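Long-range contact in probable transcriptional regulator, LysR family protein (Rhodococcus sp., PDB 2QL3), which probably acts as a DNA-binding transcription factor, the chain here being its C-terminal substrate-binding domain: residues P6-C11 with G53-A58. Sequence-based numbering, arbitrary orientation.
Sequences PIAVGC and GELDVA
Val9 and Val57 pair in parallel as strand 57-61 begins alongside strand 5-11: Val57 N donates to Ala8 O (3.2 Å), and Val57 O accepts from Gly10 N (2.9 Å). Ala8 O also takes the N-H of Asp56 at 2.8 Å, tilted 23° from the carbonyl plane, so two successive amides grip one oxygen. Two residues before Gly10, where the incoming chain is still a loop, a side chain replaces the backbone as acceptor: Asp56 turns its CG beside its own N (chi1 -70°), and OD2 receives Ala8 N at 2.7 Å in a nearly linear bond on the anti side of the carboxylate. A water donates to both Asp56 OD1 and Pro6 O, extending the link toward the start of the strand. Without this carboxylate, as with an alanine here, the Ala8 N-H would probably lose its acceptor and the water bridge to Pro6 O would probably be broken. Past the carboxylate, Ile7 reaches out with CG1 anti to its N (chi1 178°), laying CG1 against Asp56 CB and bringing CD1 to Val57 CG2 (4.0 Å). The same Val57 CG2 meets Val9 CG2 at 3.9 Å. Leu55 instead spreads its two methyls along Gly10, CD2 lying 3.7 Å from Gly10 N and CD1 against Gly10 CA. Within this alpha/beta, periplasmic-binding-protein-like domain, strand 34-40 pairs with the other edge of 5-11. Phe201 of helix 196-205 packs on Ile7, Val9 and Val57, while Leu55 packs against Leu46 and Leu50 of helix 43-51.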
loop_
_atom_site.group_PDB
_atom_site.type_symbol
_atom_site.label_atom_id
_atom_site.label_comp_id
_atom_site.label_asym_id
_atom_site.label_seq_id
_atom_site.Cartn_x
_atom_site.Cartn_y
_atom_site.Cartn_z
ATOM N N PRO A 6 1.332 25.090 12.292
ATOM C CA PRO A 6 0.891 23.704 11.926
ATOM C C PRO A 6 -0.177 23.723 10.873
ATOM O O PRO A 6 -1.042 24.587 10.920
ATOM C CB PRO A 6 0.299 23.181 13.231
ATOM C CG PRO A 6 -0.208 24.453 13.944
ATOM C CD PRO A 6 0.771 25.521 13.579
ATOM N N ILE A 7 -0.153 22.752 9.944
ATOM C CA ILE A 7 -1.313 22.483 9.057
ATOM C C ILE A 7 -1.546 20.991 9.076
ATOM O O ILE A 7 -0.595 20.233 9.018
ATOM C CB ILE A 7 -1.155 23.019 7.569
ATOM C CG1 ILE A 7 -2.366 22.640 6.732
ATOM C CG2 ILE A 7 0.159 22.516 6.871
ATOM C CD1 ILE A 7 -2.237 22.930 5.227
ATOM N N ALA A 8 -2.791 20.583 9.194
ATOM C CA ALA A 8 -3.174 19.152 9.062
ATOM C C ALA A 8 -3.710 18.835 7.658
ATOM O O ALA A 8 -4.709 19.396 7.207
ATOM C CB ALA A 8 -4.148 18.689 10.160
ATOM N N VAL A 9 -2.962 17.983 6.977
ATOM C CA VAL A 9 -3.259 17.539 5.604
ATOM C C VAL A 9 -3.658 16.057 5.572
ATOM O O VAL A 9 -2.910 15.150 6.007
ATOM C CB VAL A 9 -2.057 17.740 4.655
ATOM C CG1 VAL A 9 -2.454 17.338 3.190
ATOM C CG2 VAL A 9 -1.515 19.188 4.708
ATOM N N GLY A 10 -4.853 15.794 5.094
ATOM C CA GLY A 10 -5.258 14.395 4.992
ATOM C C GLY A 10 -5.244 13.963 3.551
ATOM O O GLY A 10 -5.227 14.826 2.622
ATOM N N CYS A 11 -5.264 12.650 3.330
ATOM C CA CYS A 11 -5.471 12.116 1.980
ATOM C C CYS A 11 -5.928 10.667 2.000
ATOM O O CYS A 11 -5.819 10.019 3.048
ATOM C CB CYS A 11 -4.216 12.291 1.129
ATOM S SG CYS A 11 -2.928 11.142 1.459
ATOM N N GLY A 53 -12.730 19.474 12.072
ATOM C CA GLY A 53 -11.594 20.357 12.159
ATOM C C GLY A 53 -10.272 19.706 12.497
ATOM O O GLY A 53 -9.336 20.378 12.886
ATOM N N GLU A 54 -10.208 18.391 12.380
ATOM C CA GLU A 54 -9.002 17.675 12.712
ATOM C C GLU A 54 -8.036 17.774 11.552
ATOM O O GLU A 54 -6.835 17.589 11.746
ATOM C CB GLU A 54 -9.301 16.181 12.980
ATOM C CG GLU A 54 -10.035 15.895 14.280
ATOM C CD GLU A 54 -10.250 14.374 14.458
ATOM O OE1 GLU A 54 -11.408 13.900 14.281
ATOM O OE2 GLU A 54 -9.255 13.657 14.749
ATOM N N LEU A 55 -8.573 17.987 10.353
ATOM C CA LEU A 55 -7.799 18.248 9.155
ATOM C C LEU A 55 -8.125 19.650 8.681
ATOM O O LEU A 55 -9.255 20.089 8.844
ATOM C CB LEU A 55 -8.133 17.251 8.038
ATOM C CG LEU A 55 -7.879 15.772 8.276
ATOM C CD1 LEU A 55 -8.486 15.013 7.088
ATOM C CD2 LEU A 55 -6.389 15.522 8.417
ATOM N N ASP A 56 -7.131 20.335 8.119
ATOM C CA ASP A 56 -7.342 21.656 7.505
ATOM C C ASP A 56 -7.802 21.453 6.058
ATOM O O ASP A 56 -8.739 22.098 5.593
ATOM C CB ASP A 56 -6.064 22.517 7.480
ATOM C CG ASP A 56 -5.606 23.017 8.893
ATOM O OD1 ASP A 56 -6.061 24.107 9.283
ATOM O OD2 ASP A 56 -4.812 22.345 9.618
ATOM N N VAL A 57 -7.102 20.553 5.361
ATOM C CA VAL A 57 -7.308 20.285 3.942
ATOM C C VAL A 57 -7.178 18.779 3.710
ATOM O O VAL A 57 -6.684 18.041 4.567
ATOM C CB VAL A 57 -6.311 21.066 3.011
ATOM C CG1 VAL A 57 -6.456 22.586 3.183
ATOM C CG2 VAL A 57 -4.872 20.664 3.268
ATOM N N ALA A 58 -7.707 18.341 2.574
ATOM C CA ALA A 58 -7.647 16.941 2.138
ATOM C C ALA A 58 -7.242 16.923 0.651
ATOM O O ALA A 58 -7.672 17.807 -0.155
ATOM C CB ALA A 58 -9.036 16.298 2.330
HETATM O O HOH W 1 -3.849 25.392 10.411
#